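Local structure of coenzyme F420-dependent N(5),N(10)-methenyltetrahydromethanopterin reductase-related protein (Desulfurobacterium thermolithotrophum DSM 11699, 6HUZ) at residues A[46-51]-A[69-74]. The protein is an [Fe]-hydrogenase paralog (HmdII) that binds the iron-guanylylpyridinol cofactor and uses tetrahydrofolate derivatives as substrates. Numbering follows the deposited sequence.
With FE9 (iron-guanylyl pyridinol cofactor), chain B.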
loop_
_atom_site.group_PDB
_atom_site.type_symbol
_atom_site.label_atom_id
_atom_site.label_comp_id
_atom_site.label_asym_id
_atom_site.label_seq_id
_atom_site.Cartn_x
_atom_site.Cartn_y
_atom_site.Cartn_z
ATOM N N VAL A 46 14.100 -7.922 -38.099
ATOM C CA VAL A 46 12.972 -8.338 -37.293
ATOM C C VAL A 46 12.090 -9.458 -37.832
ATOM O O VAL A 46 11.690 -9.476 -39.002
ATOM C CB VAL A 46 12.124 -7.077 -37.047
ATOM C CG1 VAL A 46 10.988 -7.359 -36.070
ATOM C CG2 VAL A 46 12.987 -5.930 -36.528
ATOM N N THR A 47 11.771 -10.381 -36.934
ATOM C CA THR A 47 10.892 -11.511 -37.189
ATOM C C THR A 47 9.760 -11.441 -36.172
ATOM O O THR A 47 10.002 -11.151 -34.990
ATOM C CB THR A 47 11.620 -12.835 -36.985
ATOM O OG1 THR A 47 12.737 -12.889 -37.865
ATOM C CG2 THR A 47 10.726 -14.034 -37.260
ATOM N N LEU A 48 8.530 -11.714 -36.623
ATOM C CA LEU A 48 7.377 -11.743 -35.738
ATOM C C LEU A 48 6.768 -13.117 -35.919
ATOM O O LEU A 48 6.378 -13.504 -37.028
ATOM C CB LEU A 48 6.343 -10.647 -35.996
ATOM C CG LEU A 48 5.242 -10.612 -34.920
ATOM C CD1 LEU A 48 4.982 -9.208 -34.426
ATOM C CD2 LEU A 48 3.964 -11.288 -35.421
ATOM N N SER A 49 6.749 -13.873 -34.847
ATOM C CA SER A 49 6.214 -15.212 -34.851
ATOM C C SER A 49 4.890 -15.213 -34.111
ATOM O O SER A 49 4.795 -14.688 -33.000
ATOM C CB SER A 49 7.186 -16.179 -34.187
ATOM O OG SER A 49 6.765 -17.523 -34.353
ATOM N N ASP A 50 3.863 -15.787 -34.731
ATOM C CA ASP A 50 2.537 -15.880 -34.113
ATOM C C ASP A 50 1.803 -17.003 -34.816
ATOM O O ASP A 50 1.780 -17.039 -36.029
ATOM C CB ASP A 50 1.751 -14.569 -34.219
ATOM C CG ASP A 50 0.432 -14.588 -33.467
ATOM O OD1 ASP A 50 -0.385 -15.493 -33.719
ATOM O OD2 ASP A 50 0.214 -13.693 -32.635
ATOM N N PRO A 51 1.187 -17.932 -34.086
ATOM C CA PRO A 51 0.481 -19.035 -34.751
ATOM C C PRO A 51 -0.732 -18.636 -35.577
ATOM O O PRO A 51 -1.147 -19.403 -36.429
ATOM C CB PRO A 51 0.044 -19.930 -33.574
ATOM C CG PRO A 51 -0.044 -19.038 -32.432
ATOM C CD PRO A 51 1.073 -18.032 -32.617
ATOM N N VAL A 69 9.387 -6.509 -41.649
ATOM C CA VAL A 69 9.145 -7.567 -40.662
ATOM C C VAL A 69 8.898 -8.903 -41.348
ATOM O O VAL A 69 8.062 -8.995 -42.241
ATOM C CB VAL A 69 7.946 -7.229 -39.734
ATOM C CG1 VAL A 69 7.610 -8.409 -38.814
ATOM C CG2 VAL A 69 8.227 -5.986 -38.896
ATOM N N LYS A 70 9.596 -9.943 -40.900
ATOM C CA LYS A 70 9.436 -11.283 -41.443
ATOM C C LYS A 70 8.355 -11.967 -40.626
ATOM O O LYS A 70 8.517 -12.133 -39.412
ATOM C CB LYS A 70 10.748 -12.065 -41.334
ATOM C CG LYS A 70 11.612 -11.971 -42.581
ATOM C CD LYS A 70 13.009 -12.561 -42.369
ATOM C CE LYS A 70 12.977 -14.047 -42.091
ATOM N NZ LYS A 70 14.313 -14.678 -42.266
ATOM N N LEU A 71 7.235 -12.352 -41.239
ATOM C CA LEU A 71 6.182 -13.012 -40.452
ATOM C C LEU A 71 6.295 -14.522 -40.542
ATOM O O LEU A 71 6.572 -15.057 -41.627
ATOM C CB LEU A 71 4.783 -12.595 -40.940
ATOM C CG LEU A 71 4.467 -11.115 -40.861
ATOM C CD1 LEU A 71 3.120 -10.825 -41.479
ATOM C CD2 LEU A 71 4.495 -10.618 -39.404
ATOM N N THR A 72 6.032 -15.216 -39.427
ATOM C CA THR A 72 6.064 -16.688 -39.363
ATOM C C THR A 72 5.153 -17.234 -38.250
ATOM O O THR A 72 4.751 -16.480 -37.365
ATOM C CB THR A 72 7.500 -17.176 -39.115
ATOM O OG1 THR A 72 7.493 -18.606 -39.130
ATOM C CG2 THR A 72 8.066 -16.681 -37.780
ATOM N N THR A 73 4.822 -18.552 -38.310
ATOM C CA THR A 73 4.000 -19.237 -37.298
ATOM C C THR A 73 4.878 -20.231 -36.511
ATOM O O THR A 73 4.404 -20.842 -35.557
ATOM C CB THR A 73 2.825 -20.033 -37.930
ATOM O OG1 THR A 73 3.345 -21.091 -38.746
ATOM C CG2 THR A 73 1.877 -19.153 -38.739
ATOM N N ASP A 74 6.149 -20.387 -36.917
ATOM C CA ASP A 74 7.108 -21.311 -36.312
ATOM C C ASP A 74 7.960 -20.600 -35.262
ATOM O O ASP A 74 8.882 -19.856 -35.600
ATOM C CB ASP A 74 7.993 -21.894 -37.435
ATOM C CG ASP A 74 8.778 -23.138 -37.069
ATOM O OD1 ASP A 74 9.025 -23.353 -35.858
ATOM O OD2 ASP A 74 9.160 -23.892 -37.995
HETATM O O2 FE9 B . -2.844 -5.580 -23.146
HETATM FE FE FE9 B . 0.184 -4.756 -22.405
HETATM C C1F FE9 B . 0.028 -3.806 -23.963
HETATM O O1F FE9 B . -0.063 -3.218 -24.927
HETATM C C2F FE9 B . 1.092 -3.335 -21.679
HETATM O O2F FE9 B . 1.679 -2.466 -21.256
HETATM C C8 FE9 B . 1.791 -5.654 -22.895
HETATM O O18 FE9 B . 2.892 -5.145 -22.780
HETATM C C7 FE9 B . 1.677 -7.070 -23.435
HETATM C C6 FE9 B . 0.212 -7.300 -23.673
HETATM N N1 FE9 B . -0.675 -6.292 -23.258
HETATM C C5 FE9 B . -0.250 -8.528 -24.339
HETATM C C5M FE9 B . 0.746 -9.586 -24.720
HETATM C C4 FE9 B . -1.694 -8.698 -24.564
HETATM C C3 FE9 B . -2.630 -7.630 -24.115
HETATM C C3M FE9 B . -4.119 -7.724 -24.330
HETATM C C2 FE9 B . -2.053 -6.399 -23.457
HETATM O O3P FE9 B . -2.100 -9.879 -25.106
HETATM P P1 FE9 B . -2.524 -10.056 -26.655
HETATM O O1P FE9 B . -2.857 -8.757 -27.218
HETATM O O2P FE9 B . -3.881 -10.936 -26.667
HETATM O "O5'" FE9 B . -1.278 -10.742 -27.374
HETATM C "C5'" FE9 B . -0.921 -12.098 -27.157
HETATM C "C4'" FE9 B . -0.492 -12.647 -28.513
HETATM O "O4'" FE9 B . 0.050 -13.952 -28.349
HETATM C "C1'" FE9 B . -0.278 -14.707 -29.507
HETATM C "C2'" FE9 B . -1.695 -14.277 -29.820
HETATM O "O2'" FE9 B . -2.109 -14.553 -31.166
HETATM C "C3'" FE9 B . -1.653 -12.788 -29.497
HETATM O "O3'" FE9 B . -1.396 -11.979 -30.647
HETATM N N9A FE9 B . -0.067 -16.142 -29.242
HETATM C C4A FE9 B . 1.084 -16.722 -29.489
HETATM N N3A FE9 B . 2.234 -16.288 -30.052
HETATM C C2A FE9 B . 3.244 -17.165 -30.231
HETATM N N2A FE9 B . 4.389 -16.680 -30.760
HETATM N N1A FE9 B . 3.171 -18.468 -29.896
HETATM C C6A FE9 B . 2.056 -19.018 -29.384
HETATM O O6A FE9 B . 2.010 -20.217 -29.063
HETATM C C5A FE9 B . 0.916 -18.136 -29.125
HETATM N N7A FE9 B . -0.322 -18.267 -28.627
HETATM C C8A FE9 B . -0.909 -17.045 -28.702
HETATM O O HOH W 1 -1.662 -4.333 -21.195
#
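Pro51, whose carbonyl oxygen lies beside the CG2 methyl of Thr73, sets the CG-CD edge of its ring over one face of the cofactor's guanine, with CD 3.3 Å from FE9 N3A; at the guanine's edge, N2A makes a weak bond to Ser49 O from well above the carbonyl plane. This is the cofactor-binding end of a Rossmann-type beta-alpha-beta crossover, in which strands 45-49 and 70-72 run parallel, linked through helix 58-66. Asp50 takes both ribose hydroxyls on one oxygen: OD2 lies 2.9 Å from FE9 O2' and 3.1 Å from FE9 O3'. Backbone amides of Phe8 and Asn52 hold OD2 and OD1, respectively, fixing the carboxylate's rotation. Replacing Asp50 by alanine would probably leave both hydroxyls without this acceptor and the ribose freer to turn. Behind the site, four ladder bonds join the strands, ending with Asp50 N to Thr72 O (2.9 Å). Leu48 and Leu71 lie alongside each other on one face, CB to CD2 3.9 Å. On the other, Thr72 CG2 packs against Ser49 CB at 3.7 Å, beneath Ala78. With OG1 anti to its own amide nitrogen (chi1 -177°), Thr72 closes an ST turn, OG1 accepting from Asp74 N at 3.1 Å.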